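Local coordinates for protein NDP-N-acetyl-D-galactosaminuronic acid dehydrogenase (Methanosarcina mazei Go1, PDB 3G79) that probably oxidises UDP-N-acetyl-D-mannosamine to UDP-N-acetyl-D-mannosaminuronate, with two molecules of NAD+ taking up the electrons, at residues A[66-71]-A[75-80]; A[30-35]-A[186-191]; A[24-29]-A[88-93]; A[35-40]-A[215-220]; A[48-53]-A[57-62]. One frame throughout, in Å; residues are numbered along the deposited sequence.

All five contacts lie in the NAD-binding Rossmann domain. Helix 30-39 is shared by contacts 2 and 4, whose centres are about 10 Å apart, and both include Val35. Contacts 3 and 5 are the closest pair, their centres about 9 Å apart, and meet in the sheet where strands 90-93 and 45-49 run side by side; they also meet at the glycine-rich loop, where Lys59 reaches Met26. Contact 1 supplies helix 77-86, whose Leu80 packs on helix 30-39 beside contacts 2 and 4. Contact 3 contains part of the probable dinucleotide-binding loop, and contact 4 is about 23 Å from contact 5, centre to centre.

Contact 1 of 5, residues A[66-71]-A[75-80]; sequences GESPLK and PGLEEL
Glu78, on the first turn of helix 77-86, lies against Gly66, Glu67 and Ser68 in a local, partly buried van der Waals contact between a loop and the helix that follows it. No hydrogen bond spans the two sides. Gly66, just beyond helix 59-63, leaves the helical path with a positive phi of 109°; a CB there would press on the carbonyl oxygen before it, so glycine suits the turn. The glutamate side chain does most of the touching. Its CG stands anti to the backbone N (chi1 -173°), and a bend at chi2 then brings the carboxylate alongside the loop: OE2 of Glu78 is 3.5 Å from CB of Glu67, and CG of Glu78 is 3.7 Å from O of Gly66. The two glutamate side chains run side by side in the same direction, their carboxylate planes 36° apart. OE1 of Glu67 and OE2 of Glu78 stay 5.0 Å from each other, a separation of like charges that would probably cost some energy; Glu67 also has a long, weak ion pair with Arg65. OE1 of Glu78 stops 3.6 Å from N of Ser68, near but not bonded. On the apolar side, Leu77 offers CD2 to CB of Ser68 at 4.2 Å, the small serine leaving room for a buried leucine. Gly76 occupies the N-cap position, and its O accepts a bond from N of Leu80, closing the first turn. Beyond the contact, Leu80 turns from the loop toward helix 30-39 and packs on Val35, Leu36 and Asp39, while the loop itself leads back to helix 59-63.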
# COMPACT_ATOMS: atom_id res chain seq x y z
N GLY A 66 -27.69 -7.84 -36.38
CA GLY A 66 -26.34 -8.18 -35.97
C GLY A 66 -25.36 -7.03 -35.77
O GLY A 66 -24.17 -7.21 -36.06
N GLU A 67 -25.84 -5.90 -35.23
CA GLU A 67 -25.05 -4.63 -35.18
C GLU A 67 -25.06 -3.97 -33.79
O GLU A 67 -25.93 -4.29 -32.98
CB GLU A 67 -25.60 -3.66 -36.23
CG GLU A 67 -25.93 -4.33 -37.58
CD GLU A 67 -26.92 -3.54 -38.45
OE1 GLU A 67 -26.96 -3.80 -39.67
OE2 GLU A 67 -27.67 -2.68 -37.93
N SER A 68 -24.15 -3.01 -33.51
CA SER A 68 -24.01 -2.41 -32.15
C SER A 68 -24.45 -0.90 -31.94
O SER A 68 -25.44 -0.49 -32.57
CB SER A 68 -22.64 -2.78 -31.51
OG SER A 68 -21.56 -1.95 -31.89
N PRO A 69 -23.81 -0.12 -31.00
CA PRO A 69 -24.08 1.32 -30.93
C PRO A 69 -22.88 2.21 -31.35
O PRO A 69 -22.20 1.94 -32.35
CB PRO A 69 -24.35 1.53 -29.44
CG PRO A 69 -23.30 0.62 -28.78
CD PRO A 69 -23.04 -0.52 -29.80
N LEU A 70 -22.62 3.25 -30.54
CA LEU A 70 -21.70 4.32 -30.90
C LEU A 70 -20.20 4.10 -30.57
O LEU A 70 -19.83 3.82 -29.43
CB LEU A 70 -22.21 5.65 -30.30
CG LEU A 70 -23.48 6.25 -30.93
CD1 LEU A 70 -24.43 6.93 -29.91
CD2 LEU A 70 -23.12 7.20 -32.07
N LYS A 71 -19.36 4.21 -31.61
CA LYS A 71 -17.90 4.48 -31.46
C LYS A 71 -16.86 3.37 -31.79
O LYS A 71 -15.66 3.58 -31.58
CB LYS A 71 -17.54 5.15 -30.10
CG LYS A 71 -17.89 6.65 -30.03
CD LYS A 71 -17.04 7.43 -29.04
CE LYS A 71 -15.71 7.85 -29.65
NZ LYS A 71 -15.02 8.86 -28.82
N PRO A 75 -13.11 -4.25 -31.92
CA PRO A 75 -13.67 -4.59 -33.25
C PRO A 75 -13.80 -6.09 -33.47
O PRO A 75 -13.34 -6.64 -34.49
CB PRO A 75 -12.71 -3.91 -34.24
CG PRO A 75 -12.23 -2.66 -33.47
CD PRO A 75 -12.16 -3.11 -31.99
N GLY A 76 -14.41 -6.72 -32.47
CA GLY A 76 -15.02 -8.03 -32.56
C GLY A 76 -16.47 -7.92 -32.12
O GLY A 76 -17.26 -8.85 -32.33
N LEU A 77 -16.85 -6.78 -31.52
CA LEU A 77 -18.19 -6.66 -30.97
C LEU A 77 -19.24 -6.91 -32.04
O LEU A 77 -19.98 -7.88 -31.94
CB LEU A 77 -18.44 -5.35 -30.22
CG LEU A 77 -19.84 -5.30 -29.55
CD1 LEU A 77 -20.22 -6.60 -28.82
CD2 LEU A 77 -19.99 -4.13 -28.60
N GLU A 78 -19.27 -6.09 -33.07
CA GLU A 78 -20.21 -6.27 -34.18
C GLU A 78 -20.12 -7.67 -34.83
O GLU A 78 -21.13 -8.21 -35.31
CB GLU A 78 -20.03 -5.16 -35.21
CG GLU A 78 -21.09 -5.18 -36.31
CD GLU A 78 -21.69 -3.80 -36.62
OE1 GLU A 78 -21.46 -2.83 -35.85
OE2 GLU A 78 -22.41 -3.72 -37.63
N GLU A 79 -18.92 -8.25 -34.85
CA GLU A 79 -18.73 -9.58 -35.46
C GLU A 79 -19.27 -10.68 -34.52
O GLU A 79 -19.85 -11.66 -34.97
CB GLU A 79 -17.26 -9.83 -35.83
CG GLU A 79 -16.70 -8.87 -36.91
CD GLU A 79 -16.14 -7.53 -36.35
OE1 GLU A 79 -15.35 -6.88 -37.09
OE2 GLU A 79 -16.48 -7.13 -35.20
N LEU A 80 -19.07 -10.48 -33.23
CA LEU A 80 -19.62 -11.36 -32.22
C LEU A 80 -21.17 -11.39 -32.31
O LEU A 80 -21.75 -12.46 -32.40
CB LEU A 80 -19.12 -10.95 -30.84
CG LEU A 80 -19.44 -11.91 -29.69
CD1 LEU A 80 -19.16 -13.36 -30.05
CD2 LEU A 80 -18.72 -11.50 -28.40

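Contact 2 of 5, residues A[30-35]-A[186-191]; sequences GIPAAV and GRLLKN
Pro32 and Leu189 bring their backbones closest, CA to CA 6.5 Å, where two helices of the Rossmann domain approach each other through side chains alone. Helix 30-39 is the one that follows the glycine-rich loop; its partner, helix 188-194, comes about 150 residues later. Proline is at home in the first turn of a helix, where its nitrogen need not donate a hydrogen bond, and its compact ring makes a smooth bump. Two leucines receive that bump: CG of Pro32 meets CD2 of Leu188 at 3.7 Å, the ring and the leucine crossing obliquely, while CB of Pro32 faces Leu189. All three residues are buried, which fits their wholly apolar character. Arg187 is at the N-cap position of the second helix. At this same end, Glu73 accepts hydrogen bonds from the backbone N of Gly186 and of Leu188, tying the turn to a loop from another part of the domain, and Gly186 has the positive phi that a residue without a side chain tolerates best. Leu189 also touches Leu80 of helix 77-86, which joins a third helix to the pair. The second touch is looser, CD1 of Leu189 lying 4.1 Å from CB of Pro32.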
# COMPACT_ATOMS: atom_id res chain seq x y z
N GLY A 30 -23.79 -4.50 -21.21
CA GLY A 30 -24.75 -5.58 -21.29
C GLY A 30 -24.76 -6.22 -22.66
O GLY A 30 -25.08 -7.42 -22.80
N ILE A 31 -24.41 -5.46 -23.70
CA ILE A 31 -24.37 -6.07 -25.04
C ILE A 31 -23.21 -7.10 -25.17
O ILE A 31 -23.44 -8.24 -25.59
CB ILE A 31 -24.34 -5.03 -26.17
CG1 ILE A 31 -25.46 -4.00 -25.95
CG2 ILE A 31 -24.41 -5.76 -27.53
CD1 ILE A 31 -25.97 -3.22 -27.20
N PRO A 32 -21.96 -6.72 -24.79
CA PRO A 32 -20.86 -7.71 -24.86
C PRO A 32 -21.18 -8.92 -24.00
O PRO A 32 -21.13 -10.06 -24.49
CB PRO A 32 -19.64 -6.94 -24.31
CG PRO A 32 -19.94 -5.51 -24.62
CD PRO A 32 -21.45 -5.41 -24.33
N ALA A 33 -21.55 -8.66 -22.75
CA ALA A 33 -21.95 -9.69 -21.80
C ALA A 33 -22.92 -10.65 -22.41
O ALA A 33 -22.63 -11.83 -22.47
CB ALA A 33 -22.52 -9.08 -20.53
N ALA A 34 -24.07 -10.15 -22.88
CA ALA A 34 -25.14 -11.01 -23.38
C ALA A 34 -24.59 -11.81 -24.52
O ALA A 34 -24.94 -12.97 -24.73
CB ALA A 34 -26.29 -10.20 -23.89
N VAL A 35 -23.69 -11.19 -25.24
CA VAL A 35 -23.32 -11.73 -26.52
C VAL A 35 -22.17 -12.72 -26.35
O VAL A 35 -22.02 -13.67 -27.13
CB VAL A 35 -23.12 -10.54 -27.49
CG1 VAL A 35 -21.94 -10.69 -28.34
CG2 VAL A 35 -24.43 -10.25 -28.25
N GLY A 186 -13.52 0.19 -25.66
CA GLY A 186 -12.36 -0.16 -26.48
C GLY A 186 -11.68 -1.46 -26.05
O GLY A 186 -10.98 -2.10 -26.86
N ARG A 187 -11.88 -1.85 -24.79
CA ARG A 187 -11.32 -3.09 -24.23
C ARG A 187 -12.40 -4.02 -23.61
O ARG A 187 -12.13 -4.73 -22.64
CB ARG A 187 -10.24 -2.76 -23.18
CG ARG A 187 -8.94 -2.03 -23.64
CD ARG A 187 -7.86 -2.06 -22.49
NE ARG A 187 -6.82 -1.03 -22.55
CZ ARG A 187 -6.09 -0.61 -21.50
NH1 ARG A 187 -6.27 -1.13 -20.28
NH2 ARG A 187 -5.16 0.32 -21.67
N LEU A 188 -13.62 -3.99 -24.16
CA LEU A 188 -14.78 -4.69 -23.54
C LEU A 188 -14.67 -6.23 -23.56
O LEU A 188 -14.69 -6.88 -22.50
CB LEU A 188 -16.12 -4.23 -24.15
CG LEU A 188 -17.09 -3.26 -23.43
CD1 LEU A 188 -16.43 -2.31 -22.48
CD2 LEU A 188 -17.95 -2.44 -24.40
N LEU A 189 -14.54 -6.80 -24.75
CA LEU A 189 -14.42 -8.24 -24.90
C LEU A 189 -13.30 -8.89 -24.09
O LEU A 189 -13.53 -9.93 -23.48
CB LEU A 189 -14.34 -8.61 -26.37
CG LEU A 189 -15.66 -8.86 -27.08
CD1 LEU A 189 -16.59 -7.68 -26.96
CD2 LEU A 189 -15.45 -9.22 -28.56
N LYS A 190 -12.10 -8.30 -24.06
CA LYS A 190 -11.02 -8.99 -23.36
C LYS A 190 -11.03 -8.76 -21.88
O LYS A 190 -10.57 -9.62 -21.12
CB LYS A 190 -9.60 -8.78 -23.95
CG LYS A 190 -9.22 -7.37 -24.40
CD LYS A 190 -8.16 -7.47 -25.51
CE LYS A 190 -8.62 -8.43 -26.65
NZ LYS A 190 -7.50 -8.89 -27.56
N ASN A 191 -11.54 -7.60 -21.46
CA ASN A 191 -11.72 -7.34 -20.03
C ASN A 191 -12.63 -8.41 -19.40
O ASN A 191 -12.25 -9.07 -18.45
CB ASN A 191 -12.29 -5.94 -19.78
CG ASN A 191 -11.25 -4.83 -19.96
OD1 ASN A 191 -11.57 -3.67 -19.80
ND2 ASN A 191 -10.02 -5.20 -20.28

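Contact 3 of 5, residues A[24-29]-A[88-93]; sequences LGMGYV and GKFECT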
# COMPACT_ATOMS: atom_id res chain seq x y z
N LEU A 24 -30.54 -7.88 -19.06
CA LEU A 24 -31.27 -6.63 -19.06
C LEU A 24 -30.27 -5.50 -19.08
O LEU A 24 -29.36 -5.46 -18.22
CB LEU A 24 -32.13 -6.48 -17.81
CG LEU A 24 -33.54 -7.03 -17.73
CD1 LEU A 24 -33.50 -8.46 -17.34
CD2 LEU A 24 -34.32 -6.25 -16.72
N GLY A 25 -30.44 -4.57 -20.02
CA GLY A 25 -29.51 -3.43 -20.11
C GLY A 25 -28.68 -3.52 -21.38
O GLY A 25 -27.48 -3.94 -21.35
N MET A 26 -29.29 -3.13 -22.50
CA MET A 26 -28.58 -3.18 -23.76
C MET A 26 -27.63 -1.97 -23.95
O MET A 26 -27.78 -1.17 -24.88
CB MET A 26 -29.54 -3.44 -24.92
CG MET A 26 -30.17 -4.85 -24.89
SD MET A 26 -29.03 -6.29 -24.82
CE MET A 26 -29.23 -6.89 -26.39
N GLY A 27 -26.63 -1.87 -23.07
CA GLY A 27 -25.68 -0.75 -23.06
C GLY A 27 -24.24 -1.14 -23.35
O GLY A 27 -23.97 -2.24 -23.87
N TYR A 28 -23.29 -0.27 -23.00
CA TYR A 28 -21.91 -0.58 -23.35
C TYR A 28 -21.43 -1.93 -22.79
O TYR A 28 -20.71 -2.64 -23.49
CB TYR A 28 -20.91 0.61 -23.20
CG TYR A 28 -20.66 1.16 -21.81
CD1 TYR A 28 -21.40 2.23 -21.30
CD2 TYR A 28 -19.63 0.64 -21.02
CE1 TYR A 28 -21.16 2.75 -20.00
CE2 TYR A 28 -19.37 1.16 -19.72
CZ TYR A 28 -20.15 2.20 -19.22
OH TYR A 28 -19.89 2.69 -17.96
N VAL A 29 -21.89 -2.32 -21.59
CA VAL A 29 -21.53 -3.60 -20.93
C VAL A 29 -22.49 -4.77 -21.13
O VAL A 29 -22.07 -5.93 -21.19
CB VAL A 29 -21.33 -3.42 -19.39
CG1 VAL A 29 -20.02 -2.74 -19.09
CG2 VAL A 29 -22.46 -2.65 -18.77
N GLY A 88 -28.59 -18.09 -34.35
CA GLY A 88 -29.82 -18.05 -33.57
C GLY A 88 -29.67 -18.26 -32.07
O GLY A 88 -30.57 -18.84 -31.46
N LYS A 89 -28.56 -17.80 -31.48
CA LYS A 89 -28.34 -17.93 -30.03
C LYS A 89 -28.60 -16.62 -29.23
O LYS A 89 -28.45 -16.56 -27.99
CB LYS A 89 -26.91 -18.43 -29.74
CG LYS A 89 -26.67 -19.86 -30.18
CD LYS A 89 -25.32 -20.30 -29.80
CE LYS A 89 -25.34 -20.90 -28.41
NZ LYS A 89 -23.94 -21.14 -27.94
N PHE A 90 -28.93 -15.57 -29.96
CA PHE A 90 -29.19 -14.30 -29.34
C PHE A 90 -30.31 -13.55 -30.05
O PHE A 90 -30.42 -13.60 -31.27
CB PHE A 90 -27.92 -13.46 -29.30
CG PHE A 90 -28.14 -12.07 -28.81
CD1 PHE A 90 -28.35 -11.80 -27.46
CD2 PHE A 90 -28.16 -11.00 -29.70
CE1 PHE A 90 -28.56 -10.52 -27.01
CE2 PHE A 90 -28.36 -9.69 -29.23
CZ PHE A 90 -28.56 -9.48 -27.89
N GLU A 91 -31.12 -12.87 -29.26
CA GLU A 91 -32.26 -12.12 -29.75
C GLU A 91 -32.55 -11.02 -28.75
O GLU A 91 -32.46 -11.25 -27.54
CB GLU A 91 -33.49 -13.03 -29.86
CG GLU A 91 -34.72 -12.33 -30.42
CD GLU A 91 -36.00 -13.12 -30.20
OE1 GLU A 91 -37.10 -12.55 -30.44
OE2 GLU A 91 -35.89 -14.30 -29.77
N CYS A 92 -32.86 -9.84 -29.26
CA CYS A 92 -33.28 -8.72 -28.44
C CYS A 92 -34.80 -8.59 -28.52
O CYS A 92 -35.39 -8.66 -29.61
CB CYS A 92 -32.59 -7.44 -28.94
SG CYS A 92 -32.68 -5.99 -27.87
N THR A 93 -35.43 -8.47 -27.36
CA THR A 93 -36.89 -8.36 -27.26
C THR A 93 -37.31 -7.34 -26.20
O THR A 93 -36.62 -7.18 -25.19
CB THR A 93 -37.55 -9.73 -27.01
OG1 THR A 93 -38.99 -9.63 -27.12
CG2 THR A 93 -37.16 -10.30 -25.62
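Met26 carries this contact, reaching from the glycine-rich loop of the Rossmann fold to Phe90 and Cys92 on strand 90-93, an outermost strand of the sheet. The loop links strand 20-24 to helix 30-39; Gly25 and Gly27, with Gly30 at the start of the helix, fit a GxGxxG pattern, which in relatives of this type lies by the NAD pyrophosphate. The tight part is small and buried. Met26 sends CG anti to the carbonyl carbon (chi1 -68°), and further bends at chi2 and chi3 curl the chain so that CE arrives at the edge of the Phe90 ring, in its plane. CE of Met26 is modelled too near CZ of Phe90, so the exact spacing at the ring edge is doubtful. A flexible, unbranched methionine suits a place that must fit both a ring edge and a sulfur, and Leu63 touches all three side chains. The loose side is quite different. Gly25, with phi 112°, could hardly carry a side chain; it and Gly27 belong to the inverse gamma turn centred on Met26, whose carbonyl O takes a hydrogen bond from NZ of Lys59. Tyr28 is exposed and far from the strand. Across the strand, Glu91 points away from the loop and has long, weak ion pairs with Arg98 and Lys45. Back in the tight part, SG of Cys92 sits 4.1 Å from CG of Met26.

Contact 4 of 5, residues A[35-40]-A[215-220]; sequences VLFADA and SPVLTV
Val217 is the bump that fills the hollow between Leu36 and Phe37 near the end of helix 30-39, the helix that follows the glycine-rich loop of the Rossmann fold. It comes from the loop joining helix 204-214 to strand 223-227, an outermost strand of the sheet, so the contact ties an early helix to the far end of the domain. The valine leads with one branch: CG1, anti to its carbonyl carbon (chi1 -44°), enters the hollow and lies 3.7 Å from CD1 of Phe37. The phenylalanine leaves its backbone pointing away from the loop, yet the ring swings back to form one wall, and the two side chains cross at a slant. Leu36 makes the floor with its backbone O, 3.9 Å from CG1 of Val217, and its CB, 4.3 Å from CG1 of Val217. A beta-branched residue is well shaped for so shallow a recess, and the mostly apolar lining suits a buried methyl. Leu36 goes on to touch Ile192 and Arg193 of helix 188-194, and Phe37 packs on Phe43 and Val46. A second, smaller meeting follows at the helix end. There Ala40 has merely a methyl, which lets the ring of Pro216 come close; Pro216 also rests on Cys42 and Phe43. Nearby on the same helix, Asp39 forms a salt bridge with Lys83 of helix 77-86. At the smaller meeting the methyl CB of Ala40 faces the ring methylene CB of Pro216, 4.2 Å apart.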
# COMPACT_ATOMS: atom_id res chain seq x y z
N VAL A 35 -23.69 -11.19 -25.24
CA VAL A 35 -23.32 -11.73 -26.52
C VAL A 35 -22.17 -12.72 -26.35
O VAL A 35 -22.02 -13.67 -27.13
CB VAL A 35 -23.12 -10.54 -27.49
CG1 VAL A 35 -21.94 -10.69 -28.34
CG2 VAL A 35 -24.43 -10.25 -28.25
N LEU A 36 -21.41 -12.54 -25.26
CA LEU A 36 -20.41 -13.50 -24.86
C LEU A 36 -21.08 -14.79 -24.35
O LEU A 36 -20.68 -15.90 -24.74
CB LEU A 36 -19.51 -12.89 -23.78
CG LEU A 36 -18.10 -12.36 -24.03
CD1 LEU A 36 -17.68 -12.38 -25.47
CD2 LEU A 36 -17.96 -10.97 -23.47
N PHE A 37 -22.10 -14.63 -23.50
CA PHE A 37 -22.90 -15.77 -23.04
C PHE A 37 -23.43 -16.56 -24.24
O PHE A 37 -23.33 -17.78 -24.26
CB PHE A 37 -24.12 -15.32 -22.24
CG PHE A 37 -23.83 -14.80 -20.85
CD1 PHE A 37 -22.93 -15.46 -20.01
CD2 PHE A 37 -24.54 -13.69 -20.36
CE1 PHE A 37 -22.70 -14.97 -18.70
CE2 PHE A 37 -24.33 -13.20 -19.07
CZ PHE A 37 -23.39 -13.84 -18.24
N ALA A 38 -23.98 -15.87 -25.24
CA ALA A 38 -24.62 -16.57 -26.34
C ALA A 38 -23.60 -17.33 -27.23
O ALA A 38 -23.92 -18.36 -27.83
CB ALA A 38 -25.53 -15.60 -27.17
N ASP A 39 -22.36 -16.85 -27.26
CA ASP A 39 -21.30 -17.53 -28.03
C ASP A 39 -20.75 -18.76 -27.29
O ASP A 39 -20.12 -19.60 -27.90
CB ASP A 39 -20.14 -16.56 -28.35
CG ASP A 39 -19.16 -17.15 -29.36
OD1 ASP A 39 -17.92 -17.07 -29.12
OD2 ASP A 39 -19.65 -17.71 -30.39
N ALA A 40 -20.97 -18.86 -25.98
CA ALA A 40 -20.43 -19.97 -25.25
C ALA A 40 -21.19 -21.21 -25.67
O ALA A 40 -22.39 -21.27 -25.49
CB ALA A 40 -20.53 -19.72 -23.75
N SER A 215 -18.16 -19.12 -15.58
CA SER A 215 -16.97 -19.88 -15.97
C SER A 215 -16.84 -20.02 -17.49
O SER A 215 -15.74 -19.86 -18.01
CB SER A 215 -16.90 -21.26 -15.27
OG SER A 215 -16.36 -21.13 -13.96
N PRO A 216 -17.95 -20.29 -18.22
CA PRO A 216 -17.74 -20.56 -19.64
C PRO A 216 -17.31 -19.39 -20.54
O PRO A 216 -16.79 -19.63 -21.62
CB PRO A 216 -19.08 -21.13 -20.10
CG PRO A 216 -19.67 -21.69 -18.89
CD PRO A 216 -19.26 -20.77 -17.77
N VAL A 217 -17.49 -18.15 -20.14
CA VAL A 217 -17.00 -17.05 -20.99
C VAL A 217 -15.57 -16.65 -20.62
O VAL A 217 -14.90 -15.93 -21.36
CB VAL A 217 -17.94 -15.81 -20.94
CG1 VAL A 217 -19.42 -16.25 -21.03
CG2 VAL A 217 -17.70 -14.99 -19.68
N LEU A 218 -15.10 -17.08 -19.46
CA LEU A 218 -13.72 -16.74 -19.08
C LEU A 218 -12.73 -17.55 -19.91
O LEU A 218 -12.90 -18.74 -20.09
CB LEU A 218 -13.48 -17.03 -17.60
CG LEU A 218 -14.31 -16.13 -16.70
CD1 LEU A 218 -14.37 -16.70 -15.30
CD2 LEU A 218 -13.78 -14.73 -16.73
N THR A 219 -11.70 -16.88 -20.40
CA THR A 219 -10.63 -17.54 -21.14
C THR A 219 -9.37 -16.98 -20.55
O THR A 219 -8.87 -16.02 -21.07
CB THR A 219 -10.54 -16.99 -22.56
OG1 THR A 219 -9.99 -15.68 -22.51
CG2 THR A 219 -11.88 -16.91 -23.26
N VAL A 220 -8.85 -17.49 -19.46
CA VAL A 220 -7.68 -16.81 -18.88
C VAL A 220 -8.04 -16.13 -17.61
O VAL A 220 -7.31 -16.25 -16.63
CB VAL A 220 -7.06 -15.75 -19.82
CG1 VAL A 220 -6.43 -14.62 -19.04
CG2 VAL A 220 -5.97 -16.36 -20.68

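Contact 5 of 5, residues A[48-53]-A[57-62]; sequences GFQRNS and GYKIEM
Asn52 and Gln50 present flat amides to residues 57-59. On the far side of residues 57-62 the ring of Tyr58, turned from the contact, carries CG of Lys59 on one face, 3.5 Å above the plane and offset toward the rim, while SD of Met62 lies at its edge, in plane. ND2 of Asn52 approaches CA of Gly57 at 3.4 Å, a spot with no room beside the CA, which suits glycine. The Gln50 amide lies near the Lys59 side chain, but its orientation is doubtful, since its NE2 is too close to O of Arg51. Ile60, whose CG1 is anti to the carbonyl carbon (chi1 -51°), extends CD1 to within 3.7 Å of O of Gln50 and sets CG1 against CB of Gln50, an apolar touch at the foot of helix 59-63. One hydrogen bond joins the segments: N of Gly57 gives to O of Ser53 at 2.8 Å (N-H...O angle 148°), the donor standing well above the carbonyl plane. Lys59 spends its ammonium on O of Met26 in the glycine-rich loop. In this surface turn, after the second strand of the Rossmann fold, the one hydrogen bond across is thus backbone to backbone, with the side chains adding van der Waals contact.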
# COMPACT_ATOMS: atom_id res chain seq x y z
N GLY A 48 -31.77 -10.57 -24.78
CA GLY A 48 -31.44 -9.23 -24.31
C GLY A 48 -32.71 -8.39 -24.26
O GLY A 48 -33.53 -8.35 -25.22
N PHE A 49 -32.86 -7.67 -23.15
CA PHE A 49 -34.08 -6.98 -22.87
C PHE A 49 -33.94 -5.48 -23.07
O PHE A 49 -33.09 -4.82 -22.43
CB PHE A 49 -34.60 -7.39 -21.49
CG PHE A 49 -35.09 -8.81 -21.47
CD1 PHE A 49 -36.37 -9.11 -21.93
CD2 PHE A 49 -34.24 -9.85 -21.06
CE1 PHE A 49 -36.81 -10.41 -21.97
CE2 PHE A 49 -34.67 -11.15 -21.10
CZ PHE A 49 -35.94 -11.44 -21.56
N GLN A 50 -34.77 -4.98 -24.01
CA GLN A 50 -34.95 -3.55 -24.33
C GLN A 50 -36.42 -3.08 -24.54
O GLN A 50 -37.16 -3.64 -25.35
CB GLN A 50 -34.19 -3.20 -25.61
CG GLN A 50 -33.07 -2.21 -25.42
CD GLN A 50 -33.54 -0.87 -24.91
OE1 GLN A 50 -32.82 -0.20 -24.17
NE2 GLN A 50 -34.72 -0.48 -25.28
N ARG A 51 -36.83 -2.04 -23.83
CA ARG A 51 -38.06 -1.28 -24.15
C ARG A 51 -37.95 -0.63 -25.55
O ARG A 51 -36.85 -0.44 -26.05
CB ARG A 51 -38.22 -0.16 -23.10
CG ARG A 51 -39.63 0.13 -22.55
CD ARG A 51 -39.79 1.62 -22.26
NE ARG A 51 -40.13 1.95 -20.87
CZ ARG A 51 -39.26 2.28 -19.91
NH1 ARG A 51 -37.94 2.31 -20.14
NH2 ARG A 51 -39.70 2.59 -18.69
N ASN A 52 -39.07 -0.28 -26.20
CA ASN A 52 -39.01 0.85 -27.15
C ASN A 52 -39.00 2.19 -26.42
O ASN A 52 -39.98 2.95 -26.48
CB ASN A 52 -40.15 0.86 -28.18
CG ASN A 52 -40.28 2.21 -28.93
OD1 ASN A 52 -41.37 2.59 -29.37
ND2 ASN A 52 -39.16 2.96 -29.05
N SER A 53 -37.91 2.47 -25.71
CA SER A 53 -37.63 3.81 -25.22
C SER A 53 -37.44 4.52 -26.52
O SER A 53 -36.35 4.40 -27.07
CB SER A 53 -36.29 3.89 -24.48
OG SER A 53 -36.12 2.94 -23.43
N GLY A 57 -35.35 2.34 -28.72
CA GLY A 57 -36.17 1.35 -29.41
C GLY A 57 -35.47 0.65 -30.55
O GLY A 57 -35.57 -0.56 -30.68
N TYR A 58 -34.76 1.42 -31.36
CA TYR A 58 -34.00 0.96 -32.55
C TYR A 58 -33.04 -0.23 -32.35
O TYR A 58 -32.88 -1.06 -33.28
CB TYR A 58 -33.20 2.14 -33.14
CG TYR A 58 -31.91 2.48 -32.38
CD1 TYR A 58 -31.95 3.21 -31.19
CD2 TYR A 58 -30.68 2.07 -32.86
CE1 TYR A 58 -30.78 3.52 -30.47
CE2 TYR A 58 -29.48 2.37 -32.16
CZ TYR A 58 -29.55 3.11 -30.97
OH TYR A 58 -28.39 3.42 -30.28
N LYS A 59 -32.41 -0.30 -31.17
CA LYS A 59 -31.43 -1.34 -30.81
C LYS A 59 -32.00 -2.74 -30.98
O LYS A 59 -31.27 -3.68 -31.37
CB LYS A 59 -30.95 -1.15 -29.39
CG LYS A 59 -30.68 0.30 -29.03
CD LYS A 59 -29.45 0.47 -28.20
CE LYS A 59 -29.76 0.61 -26.75
NZ LYS A 59 -28.75 1.45 -26.05
N ILE A 60 -33.31 -2.87 -30.74
CA ILE A 60 -33.97 -4.15 -30.93
C ILE A 60 -33.70 -4.62 -32.36
O ILE A 60 -33.17 -5.72 -32.57
CB ILE A 60 -35.50 -4.08 -30.65
CG1 ILE A 60 -35.80 -3.44 -29.29
CG2 ILE A 60 -36.15 -5.49 -30.74
CD1 ILE A 60 -37.27 -3.36 -28.99
N GLU A 61 -34.04 -3.78 -33.33
CA GLU A 61 -33.93 -4.20 -34.72
C GLU A 61 -32.48 -4.19 -35.20
O GLU A 61 -32.08 -5.09 -35.94
CB GLU A 61 -34.82 -3.35 -35.64
N MET A 62 -31.71 -3.19 -34.79
CA MET A 62 -30.30 -3.18 -35.15
C MET A 62 -29.65 -4.50 -34.70
O MET A 62 -29.18 -5.28 -35.54
CB MET A 62 -29.54 -1.99 -34.53
CG MET A 62 -29.44 -0.77 -35.41
SD MET A 62 -28.24 0.40 -34.76
CE MET A 62 -26.78 -0.15 -35.63